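Local coordinates for protein hydrogenase maturation factor (PDB 3VTH) that probably uses carbamoyl phosphate and ATP to carbamoylate the C-terminal cysteine of HypE during maturation of [NiFe]-hydrogenases, at residues S369-N374 and E378-R383. Residues are numbered along the deposited sequence; the frame is centred on the assembly and turned at random.
Sequences SVTSFN and ERIIRR. With APC (diphosphomethylphosphonic acid adenosyl ester), chain F.
At the edge of its guanidinium, R379 meets the backbone oxygen of N374, with NE to O at 2.9 Å and the oxygen almost in the guanidinium plane. The R382 guanidinium instead turns one face to the ribose of APC, C4' lying over its rim, while its edge grips the β-phosphoryl group of this ATP analogue in bidentate fashion: NH1 bonds O1B at 3.1 Å and NH2 bonds O2B. These side chains lie toward opposite ends of two short antiparallel bridges in the YrdC-like domain, V370 with R382 and F373 with E378, out of step by one residue, with a classic beta bulge at the first, where I381 and R382 both face V370. The oxygen of V370 is held by two donors, I381 N at 2.8 Å and R382 N; V370 N returns a bond to R382 O. Between the bridges, R379 N reaches S372 O from above the carbonyl plane. S372 OG answers with a bond to R379 O at 2.7 Å, its hydroxyl set between backbone N and carbonyl carbon (chi1 67°). The R379 chain bends at chi2 (-67°), which carries NE back to N374, while NH1 and NH2 bond the oxygens of N727 and A375. A leucine in place of R379 removes the donors to N374 O, A375 O and N727 O, and would probably loosen the tie between this edge of the sheet and the segment around N727. V370, whose CG1 packs on I381 CB, brings CG2 within 3.7 Å of APC O4', so the bulged pairing presents a methyl group to the ribose and an arginine to the β-phosphoryl group. On the flank bearing T371, the side chains of T371 and E378 cross at about a right angle, and T371 OG1 donates to the anti lone pair of E378 OE2 at 2.6 Å.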
loop_
_atom_site.group_PDB
_atom_site.type_symbol
_atom_site.label_atom_id
_atom_site.label_comp_id
_atom_site.label_asym_id
_atom_site.label_seq_id
_atom_site.Cartn_x
_atom_site.Cartn_y
_atom_site.Cartn_z
ATOM N N SER A 369 0.176 5.778 2.530
ATOM C CA SER A 369 -0.268 4.918 1.433
ATOM C C SER A 369 -0.263 5.715 0.131
ATOM O O SER A 369 -0.350 6.942 0.155
ATOM C CB SER A 369 -1.682 4.395 1.695
ATOM O OG SER A 369 -1.670 3.461 2.755
ATOM N N VAL A 370 -0.116 5.009 -0.982
ATOM C CA VAL A 370 -0.199 5.597 -2.311
ATOM C C VAL A 370 -1.207 4.772 -3.094
ATOM O O VAL A 370 -1.077 3.559 -3.200
ATOM C CB VAL A 370 1.174 5.596 -3.047
ATOM C CG1 VAL A 370 1.049 6.240 -4.436
ATOM C CG2 VAL A 370 2.241 6.335 -2.195
ATOM N N THR A 371 -2.222 5.436 -3.634
ATOM C CA THR A 371 -3.297 4.718 -4.310
ATOM C C THR A 371 -3.769 5.454 -5.564
ATOM O O THR A 371 -3.222 6.497 -5.917
ATOM C CB THR A 371 -4.458 4.410 -3.354
ATOM O OG1 THR A 371 -5.255 3.353 -3.917
ATOM C CG2 THR A 371 -5.318 5.668 -3.127
ATOM N N SER A 372 -4.753 4.885 -6.249
ATOM C CA SER A 372 -5.229 5.442 -7.507
ATOM C C SER A 372 -6.559 4.788 -7.828
ATOM O O SER A 372 -6.942 3.808 -7.181
ATOM C CB SER A 372 -4.239 5.109 -8.640
ATOM O OG SER A 372 -4.218 3.696 -8.909
ATOM N N PHE A 373 -7.245 5.299 -8.843
ATOM C CA PHE A 373 -8.457 4.658 -9.317
ATOM C C PHE A 373 -8.309 4.470 -10.803
ATOM O O PHE A 373 -8.035 5.430 -11.529
ATOM C CB PHE A 373 -9.709 5.494 -8.997
ATOM C CG PHE A 373 -10.998 4.718 -9.139
ATOM C CD1 PHE A 373 -11.531 4.031 -8.046
ATOM C CD2 PHE A 373 -11.655 4.651 -10.364
ATOM C CE1 PHE A 373 -12.732 3.299 -8.168
ATOM C CE2 PHE A 373 -12.854 3.918 -10.506
ATOM C CZ PHE A 373 -13.384 3.237 -9.397
ATOM N N ASN A 374 -8.465 3.243 -11.267
ATOM C CA ASN A 374 -8.314 2.976 -12.699
ATOM C C ASN A 374 -9.067 1.721 -13.094
ATOM O O ASN A 374 -9.104 0.754 -12.336
ATOM C CB ASN A 374 -6.823 2.855 -13.067
ATOM C CG ASN A 374 -6.589 2.717 -14.550
ATOM O OD1 ASN A 374 -7.195 3.437 -15.366
ATOM N ND2 ASN A 374 -5.702 1.780 -14.923
ATOM N N GLU A 378 -10.288 0.860 -7.316
ATOM C CA GLU A 378 -9.075 1.361 -6.675
ATOM C C GLU A 378 -7.912 0.418 -7.023
ATOM O O GLU A 378 -8.075 -0.815 -7.045
ATOM C CB GLU A 378 -9.256 1.438 -5.156
ATOM C CG GLU A 378 -7.951 1.741 -4.419
ATOM C CD GLU A 378 -8.141 2.105 -2.950
ATOM O OE1 GLU A 378 -9.126 1.655 -2.321
ATOM O OE2 GLU A 378 -7.272 2.818 -2.418
ATOM N N ARG A 379 -6.761 1.006 -7.348
ATOM C CA ARG A 379 -5.552 0.237 -7.631
ATOM C C ARG A 379 -4.490 0.777 -6.700
ATOM O O ARG A 379 -3.878 1.823 -6.957
ATOM C CB ARG A 379 -5.123 0.368 -9.097
ATOM C CG ARG A 379 -6.246 0.158 -10.100
ATOM C CD ARG A 379 -6.741 -1.268 -10.106
ATOM N NE ARG A 379 -7.926 -1.456 -10.941
ATOM C CZ ARG A 379 -8.568 -2.622 -11.089
ATOM N NH1 ARG A 379 -8.167 -3.709 -10.439
ATOM N NH2 ARG A 379 -9.627 -2.701 -11.880
ATOM N N ILE A 380 -4.287 0.086 -5.589
ATOM C CA ILE A 380 -3.326 0.588 -4.615
ATOM C C ILE A 380 -1.881 0.290 -5.068
ATOM O O ILE A 380 -1.616 -0.732 -5.710
ATOM C CB ILE A 380 -3.628 0.019 -3.216
ATOM C CG1 ILE A 380 -2.916 0.846 -2.128
ATOM C CG2 ILE A 380 -3.222 -1.467 -3.167
ATOM C CD1 ILE A 380 -3.600 0.732 -0.729
ATOM N N ILE A 381 -0.964 1.206 -4.760
ATOM C CA ILE A 381 0.443 1.093 -5.165
ATOM C C ILE A 381 1.291 0.777 -3.937
ATOM O O ILE A 381 2.193 -0.054 -3.999
ATOM C CB ILE A 381 0.958 2.415 -5.853
ATOM C CG1 ILE A 381 0.302 2.613 -7.223
ATOM C CG2 ILE A 381 2.493 2.414 -6.018
ATOM C CD1 ILE A 381 -0.894 3.550 -7.232
ATOM N N ARG A 382 0.999 1.463 -2.825
ATOM C CA ARG A 382 1.735 1.266 -1.594
ATOM C C ARG A 382 0.692 1.182 -0.486
ATOM O O ARG A 382 0.001 2.140 -0.201
ATOM C CB ARG A 382 2.729 2.417 -1.361
ATOM C CG ARG A 382 3.608 2.231 -0.081
ATOM C CD ARG A 382 4.562 3.441 0.098
ATOM N NE ARG A 382 5.727 3.322 -0.781
ATOM C CZ ARG A 382 6.786 4.138 -0.747
ATOM N NH1 ARG A 382 6.815 5.162 0.103
ATOM N NH2 ARG A 382 7.820 3.925 -1.566
ATOM N N ARG A 383 0.558 0.007 0.101
ATOM C CA ARG A 383 -0.478 -0.209 1.090
ATOM C C ARG A 383 0.128 -0.012 2.469
ATOM O O ARG A 383 0.909 -0.832 2.949
ATOM C CB ARG A 383 -1.106 -1.596 0.914
ATOM C CG ARG A 383 -2.245 -1.886 1.911
ATOM C CD ARG A 383 -2.661 -3.372 1.861
ATOM N NE ARG A 383 -3.577 -3.711 2.972
ATOM C CZ ARG A 383 -4.895 -3.547 2.915
ATOM N NH1 ARG A 383 -5.472 -3.060 1.819
ATOM N NH2 ARG A 383 -5.663 -3.870 3.955
HETATM P PG APC F . 13.040 7.152 0.147
HETATM O O1G APC F . 12.254 7.747 1.287
HETATM O O2G APC F . 13.626 8.207 -0.759
HETATM O O3G APC F . 14.043 6.112 0.555
HETATM P PB APC F . 10.475 6.536 -1.016
HETATM O O1B APC F . 9.818 6.081 0.250
HETATM O O2B APC F . 10.099 5.747 -2.254
HETATM O O3B APC F . 12.057 6.315 -0.824
HETATM P PA APC F . 8.805 9.142 -0.467
HETATM O O1A APC F . 8.754 10.557 -0.991
HETATM O O2A APC F . 8.839 9.011 1.012
HETATM C C3A APC F . 10.229 8.323 -1.283
HETATM O "O5'" APC F . 7.501 8.311 -0.927
HETATM C "C5'" APC F . 6.527 8.802 -1.843
HETATM C "C4'" APC F . 6.164 7.674 -2.805
HETATM O "O4'" APC F . 5.096 8.160 -3.628
HETATM C "C3'" APC F . 7.342 7.344 -3.725
HETATM O "O3'" APC F . 7.478 5.927 -3.932
HETATM C "C2'" APC F . 6.953 7.986 -5.041
HETATM O "O2'" APC F . 7.600 7.372 -6.172
HETATM C "C1'" APC F . 5.428 7.920 -4.994
HETATM N N9 APC F . 4.942 8.985 -5.863
HETATM C C8 APC F . 4.914 10.321 -5.606
HETATM N N7 APC F . 4.438 10.988 -6.687
HETATM C C5 APC F . 4.167 10.072 -7.640
HETATM C C6 APC F . 3.650 10.082 -9.026
HETATM N N6 APC F . 3.303 11.239 -9.629
HETATM N N1 APC F . 3.529 8.898 -9.667
HETATM C C2 APC F . 3.851 7.725 -9.084
HETATM N N3 APC F . 4.334 7.622 -7.836
HETATM C C4 APC F . 4.502 8.750 -7.089
#